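PDB 5JXF: Asp/Glu-specific dipeptidyl-peptidase from Flavobacterium psychrophilum, which removes dipeptides from the N-terminus of oligopeptides as a serine peptidase of family S46, cutting after an aspartate or glutamate at the P1 position. Local coordinates for residues Leu95-His100 / Gly236-Phe241; Thr86-Ser91 / Gly671-Leu676. All coordinates share one frame; numbering follows the deposited sequence.

Overall arrangement
Both contacts are buried, and both draw on the same antiparallel sheet, in which strand 85-89 lies beside strand 95-98 and the latter beside strand 239-245. Contact 1 (95-100 with 236-241) is made within that sheet: main-chain bonds zip two strands together and continue into polar side-chain bonds that involve Asp-237 of the probable charge relay. Contact 2 (86-91 with 671-676) instead joins this sheet to strand 673-680 of the second large antiparallel sheet, through side chains alone, a glutamate carboxylate set against leucine methyls with one apolar touch beside it. The centres lie about 10 Å apart, and the contacts meet where Leu-676 packs on Phe-238 and where Glu-88 bonds to Leu-97 through the backbone.

Contact 1. Residues Leu95-His100 / Gly236-Phe241; sequences LILTNH and GDFSMF
Ile-96 and Phe-241 exchange backbone hydrogen bonds, Ile-96 N to Phe-241 O at 2.8 Å and Phe-241 N to Ile-96 O at 3.0 Å, both nearly straight. Thr-98 and Ser-239 form the next hydrogen-bonded antiparallel pair, with Leu-97 and Met-240 the non-hydrogen-bonded pair between them. On the face carrying Leu-97 and Met-240, Leu-97 CD1 lies 3.9 Å from Met-240 CE and equally near Phe-238 CD2. The other face carries Ile-96, Thr-98, Ser-239 and Phe-241; there Ile-96 CG1 packs 3.6 Å from Phe-241 CB, and Thr-98 CG2 approaches the phenyl ring obliquely. Where strand 95-98 ends, Ser-239 OG sits between its own backbone N and carbonyl carbon (chi1 59°), from where it donates to Asn-99 O at 2.8 Å, from above the plane of that carbonyl. With the hydroxyl gone, as in an alanine here, Asn-99 O would probably lose this donor and the backbone before His-100 one of its ties to strand 239-245. Asp-237 OD1 accepts a weak, bent bond from His-100 N at 2.7 Å, while Asn-99 ND2 reaches Asp-237 O weakly and has a stronger partner in Asn-677 O. The other carboxylate oxygen, Asp-237 OD2, is hydrogen-bonded to His-101 ND1, so the two oxygens meet consecutive residues, weakly in the case of His-100. Asn-99 OD1 also bonds weakly to Ser-662 OG. Asp-237, His-101 and Ser-662 are the probable charge relay; the contact thus pairs the strand leading to the histidine with the one following the aspartate, as in the chymotrypsin-like fold of serine peptidases.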
loop_
_atom_site.group_PDB
_atom_site.type_symbol
_atom_site.label_atom_id
_atom_site.label_comp_id
_atom_site.label_asym_id
_atom_site.label_seq_id
_atom_site.Cartn_x
_atom_site.Cartn_y
_atom_site.Cartn_z
ATOM N N LEU A 95 24.688 -29.216 -10.380
ATOM C CA LEU A 95 24.001 -28.314 -9.457
ATOM C C LEU A 95 23.129 -27.401 -10.263
ATOM O O LEU A 95 23.625 -26.692 -11.138
ATOM C CB LEU A 95 24.998 -27.502 -8.632
ATOM C CG LEU A 95 24.406 -26.652 -7.505
ATOM C CD1 LEU A 95 23.622 -27.564 -6.582
ATOM C CD2 LEU A 95 25.506 -25.917 -6.725
ATOM N N ILE A 96 21.821 -27.457 -10.008
ATOM C CA ILE A 96 20.879 -26.555 -10.672
ATOM C C ILE A 96 20.156 -25.659 -9.679
ATOM O O ILE A 96 19.878 -26.034 -8.527
ATOM C CB ILE A 96 19.791 -27.283 -11.516
ATOM C CG1 ILE A 96 18.900 -28.156 -10.643
ATOM C CG2 ILE A 96 20.418 -28.113 -12.653
ATOM C CD1 ILE A 96 17.840 -28.859 -11.433
ATOM N N LEU A 97 19.819 -24.480 -10.167
ATOM C CA LEU A 97 19.196 -23.459 -9.345
ATOM C C LEU A 97 17.795 -23.198 -9.886
ATOM O O LEU A 97 17.601 -23.139 -11.096
ATOM C CB LEU A 97 20.052 -22.184 -9.348
ATOM C CG LEU A 97 19.456 -20.975 -8.614
ATOM C CD1 LEU A 97 19.488 -21.244 -7.112
ATOM C CD2 LEU A 97 20.244 -19.708 -8.966
ATOM N N THR A 98 16.817 -23.095 -8.996
ATOM C CA THR A 98 15.470 -22.718 -9.406
ATOM C C THR A 98 14.792 -21.900 -8.266
ATOM O O THR A 98 15.470 -21.461 -7.336
ATOM C CB THR A 98 14.619 -23.968 -9.800
ATOM O OG1 THR A 98 13.414 -23.546 -10.449
ATOM C CG2 THR A 98 14.261 -24.829 -8.585
ATOM N N ASN A 99 13.489 -21.666 -8.359
ATOM C CA ASN A 99 12.751 -20.928 -7.289
ATOM C C ASN A 99 12.420 -21.802 -6.101
ATOM O O ASN A 99 12.305 -23.021 -6.231
ATOM C CB ASN A 99 11.416 -20.352 -7.793
ATOM C CG ASN A 99 11.589 -19.189 -8.723
ATOM O OD1 ASN A 99 10.671 -18.829 -9.464
ATOM N ND2 ASN A 99 12.761 -18.581 -8.687
ATOM N N HIS A 100 12.194 -21.177 -4.956
ATOM C CA HIS A 100 11.675 -21.900 -3.806
ATOM C C HIS A 100 10.267 -22.451 -4.065
ATOM O O HIS A 100 9.941 -23.567 -3.653
ATOM C CB HIS A 100 11.684 -20.997 -2.560
ATOM C CG HIS A 100 11.234 -21.690 -1.312
ATOM N ND1 HIS A 100 9.969 -21.533 -0.788
ATOM C CD2 HIS A 100 11.875 -22.557 -0.494
ATOM C CE1 HIS A 100 9.857 -22.253 0.313
ATOM N NE2 HIS A 100 10.997 -22.893 0.507
ATOM N N GLY A 236 13.767 -14.093 -0.927
ATOM C CA GLY A 236 14.840 -14.945 -1.420
ATOM C C GLY A 236 14.289 -16.220 -2.039
ATOM O O GLY A 236 14.457 -17.311 -1.501
ATOM N N ASP A 237 13.635 -16.078 -3.180
ATOM C CA ASP A 237 12.831 -17.160 -3.723
ATOM C C ASP A 237 13.705 -18.135 -4.515
ATOM O O ASP A 237 13.787 -18.010 -5.727
ATOM C CB ASP A 237 11.723 -16.586 -4.614
ATOM C CG ASP A 237 10.621 -17.615 -4.943
ATOM O OD1 ASP A 237 10.826 -18.830 -4.728
ATOM O OD2 ASP A 237 9.552 -17.209 -5.444
ATOM N N PHE A 238 14.365 -19.077 -3.835
ATOM C CA PHE A 238 15.200 -20.049 -4.534
ATOM C C PHE A 238 15.286 -21.416 -3.853
ATOM O O PHE A 238 14.995 -21.555 -2.666
ATOM C CB PHE A 238 16.615 -19.491 -4.732
ATOM C CG PHE A 238 17.509 -19.637 -3.537
ATOM C CD1 PHE A 238 17.499 -18.689 -2.520
ATOM C CD2 PHE A 238 18.380 -20.718 -3.442
ATOM C CE1 PHE A 238 18.336 -18.821 -1.417
ATOM C CE2 PHE A 238 19.210 -20.873 -2.361
ATOM C CZ PHE A 238 19.200 -19.907 -1.334
ATOM N N SER A 239 15.685 -22.426 -4.625
ATOM C CA SER A 239 16.051 -23.725 -4.058
ATOM C C SER A 239 17.038 -24.406 -5.013
ATOM O O SER A 239 17.166 -24.005 -6.163
ATOM C CB SER A 239 14.821 -24.600 -3.815
ATOM O OG SER A 239 14.101 -24.818 -5.018
ATOM N N MET A 240 17.758 -25.401 -4.517
ATOM C CA MET A 240 18.815 -26.029 -5.298
ATOM C C MET A 240 18.620 -27.523 -5.398
ATOM O O MET A 240 18.271 -28.190 -4.429
ATOM C CB MET A 240 20.184 -25.726 -4.707
ATOM C CG MET A 240 20.575 -24.259 -4.833
ATOM S SD MET A 240 22.256 -23.910 -4.306
ATOM C CE MET A 240 22.442 -22.197 -4.818
ATOM N N PHE A 241 18.847 -28.033 -6.599
ATOM C CA PHE A 241 18.716 -29.456 -6.869
ATOM C C PHE A 241 19.985 -29.924 -7.556
ATOM O O PHE A 241 20.805 -29.088 -7.949
ATOM C CB PHE A 241 17.485 -29.714 -7.736
ATOM C CG PHE A 241 16.178 -29.543 -7.002
ATOM C CD1 PHE A 241 15.647 -28.277 -6.778
ATOM C CD2 PHE A 241 15.487 -30.649 -6.519
ATOM C CE1 PHE A 241 14.454 -28.131 -6.108
ATOM C CE2 PHE A 241 14.288 -30.506 -5.852
ATOM C CZ PHE A 241 13.772 -29.247 -5.647
#

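Contact 2. Residues Thr86-Ser91 / Gly671-Leu676; sequences TSEVIS and GNLIGL
The backbones run too far apart to pair, the nearest CA atoms, those of Ile-90 and Leu-673, being 8.4 Å apart, and Glu-88 and Ile-90 meet Leu-673, with Glu-88 also reaching Leu-676. The contact therefore belongs to side chains. Glu-88 directs its CB toward the other segment, and a bend at chi2 (-104°) brings the carboxylate in among the leucine methyls. Its OE2 comes within 3.5 Å of Leu-676 CD1 and lies 3.8 Å from Leu-673 CD2, while OE1 stands 4.0 Å from Leu-676 CD1. The glutamate chain crosses Leu-673 at about a right angle, and the second methyl, Leu-673 CD1, lies 3.9 Å from Glu-88 OE2. Beside it, Ile-90 turns its CG2 branch onto Leu-673 CD2, 4.0 Å away, in the one wholly apolar touch between the segments. Leu-673 CD2 thus meets the carboxylate oxygen and the isoleucine methyl from two directions roughly at right angles. Its CG lies opposite the backbone N about the CA-CB bond (chi1 -169°), which carries the two methyls out to the facing segment.

Neighbouring residues extend the packing. Pro-665 touches both Glu-88 and Leu-673, and Leu-97 of the adjacent strand also packs on both. Farther along strand 673-680, Leu-676 reaches Asn-99 and Phe-238, while Ile-674 and Gly-675 together face Ala-666 in a classic beta bulge. The contact ties the sheet containing strand 85-89 to the one containing strand 673-680. Chemically, a carboxylate is set against leucine methyls: Glu-88 OE2 is buried without a polar partner in the model, and such surroundings would be expected to raise the pKa of the acid and could favour its protonated form.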
loop_
_atom_site.group_PDB
_atom_site.type_symbol
_atom_site.label_atom_id
_atom_site.label_comp_id
_atom_site.label_asym_id
_atom_site.label_seq_id
_atom_site.Cartn_x
_atom_site.Cartn_y
_atom_site.Cartn_z
ATOM N N THR A 86 11.374 -23.306 -14.846
ATOM C CA THR A 86 12.693 -23.263 -15.433
ATOM C C THR A 86 13.726 -23.464 -14.328
ATOM O O THR A 86 13.429 -23.231 -13.168
ATOM C CB THR A 86 12.909 -21.952 -16.175
ATOM O OG1 THR A 86 11.827 -21.754 -17.097
ATOM C CG2 THR A 86 14.181 -21.996 -16.945
ATOM N N SER A 87 14.901 -23.975 -14.692
ATOM C CA SER A 87 16.024 -24.122 -13.784
ATOM C C SER A 87 17.289 -23.830 -14.584
ATOM O O SER A 87 17.223 -23.666 -15.794
ATOM C CB SER A 87 16.062 -25.515 -13.175
ATOM O OG SER A 87 16.281 -26.480 -14.183
ATOM N N GLU A 88 18.423 -23.683 -13.911
ATOM C CA GLU A 88 19.654 -23.395 -14.629
ATOM C C GLU A 88 20.834 -24.102 -13.976
ATOM O O GLU A 88 20.916 -24.198 -12.759
ATOM C CB GLU A 88 19.926 -21.897 -14.715
ATOM C CG GLU A 88 20.092 -21.217 -13.373
ATOM C CD GLU A 88 18.858 -20.428 -12.988
ATOM O OE1 GLU A 88 17.752 -20.845 -13.382
ATOM O OE2 GLU A 88 19.000 -19.388 -12.313
ATOM N N VAL A 89 21.721 -24.647 -14.804
ATOM C CA VAL A 89 22.910 -25.327 -14.300
ATOM C C VAL A 89 23.970 -24.312 -13.871
ATOM O O VAL A 89 24.351 -23.448 -14.661
ATOM C CB VAL A 89 23.513 -26.266 -15.357
ATOM C CG1 VAL A 89 24.523 -27.167 -14.691
ATOM C CG2 VAL A 89 22.394 -27.090 -16.056
ATOM N N ILE A 90 24.458 -24.414 -12.638
ATOM C CA ILE A 90 25.408 -23.408 -12.153
ATOM C C ILE A 90 26.695 -24.054 -11.648
ATOM O O ILE A 90 27.495 -23.445 -10.950
ATOM C CB ILE A 90 24.768 -22.515 -11.060
ATOM C CG1 ILE A 90 24.219 -23.329 -9.897
ATOM C CG2 ILE A 90 23.641 -21.711 -11.642
ATOM C CD1 ILE A 90 24.050 -22.474 -8.614
ATOM N N SER A 91 26.917 -25.292 -12.066
ATOM C CA SER A 91 28.127 -26.018 -11.700
ATOM C C SER A 91 28.443 -27.144 -12.647
ATOM O O SER A 91 27.537 -27.702 -13.252
ATOM C CB SER A 91 27.985 -26.557 -10.269
ATOM O OG SER A 91 28.061 -27.982 -10.330
ATOM N N GLY A 671 26.824 -13.156 -20.446
ATOM C CA GLY A 671 26.271 -14.484 -20.230
ATOM C C GLY A 671 26.474 -15.052 -18.836
ATOM O O GLY A 671 26.274 -16.251 -18.609
ATOM N N ASN A 672 26.856 -14.183 -17.901
ATOM C CA ASN A 672 26.946 -14.519 -16.484
ATOM C C ASN A 672 25.621 -14.388 -15.759
ATOM O O ASN A 672 24.864 -13.445 -16.001
ATOM C CB ASN A 672 27.983 -13.620 -15.793
ATOM C CG ASN A 672 29.306 -13.597 -16.531
ATOM O OD1 ASN A 672 30.047 -14.580 -16.527
ATOM N ND2 ASN A 672 29.599 -12.484 -17.191
ATOM N N LEU A 673 25.358 -15.323 -14.852
ATOM C CA LEU A 673 24.150 -15.289 -14.045
ATOM C C LEU A 673 24.168 -14.120 -13.066
ATOM O O LEU A 673 25.058 -14.043 -12.227
ATOM C CB LEU A 673 23.981 -16.583 -13.260
ATOM C CG LEU A 673 22.599 -16.691 -12.606
ATOM C CD1 LEU A 673 21.549 -16.729 -13.698
ATOM C CD2 LEU A 673 22.488 -17.900 -11.680
ATOM N N ILE A 674 23.172 -13.240 -13.159
ATOM C CA ILE A 674 23.050 -12.093 -12.245
ATOM C C ILE A 674 21.728 -12.071 -11.451
ATOM O O ILE A 674 21.623 -11.409 -10.410
ATOM C CB ILE A 674 23.156 -10.765 -12.998
ATOM C CG1 ILE A 674 22.332 -10.822 -14.289
ATOM C CG2 ILE A 674 24.597 -10.422 -13.272
ATOM C CD1 ILE A 674 22.123 -9.457 -14.951
ATOM N N GLY A 675 20.720 -12.776 -11.947
ATOM C CA GLY A 675 19.432 -12.839 -11.285
ATOM C C GLY A 675 18.720 -14.164 -11.481
ATOM O O GLY A 675 19.058 -14.966 -12.375
ATOM N N LEU A 676 17.739 -14.403 -10.624
ATOM C CA LEU A 676 16.869 -15.573 -10.729
ATOM C C LEU A 676 15.413 -15.131 -10.799
ATOM O O LEU A 676 14.879 -14.624 -9.811
ATOM C CB LEU A 676 17.117 -16.489 -9.540
ATOM C CG LEU A 676 16.175 -17.644 -9.250
ATOM C CD1 LEU A 676 16.234 -18.696 -10.354
ATOM C CD2 LEU A 676 16.576 -18.225 -7.922
#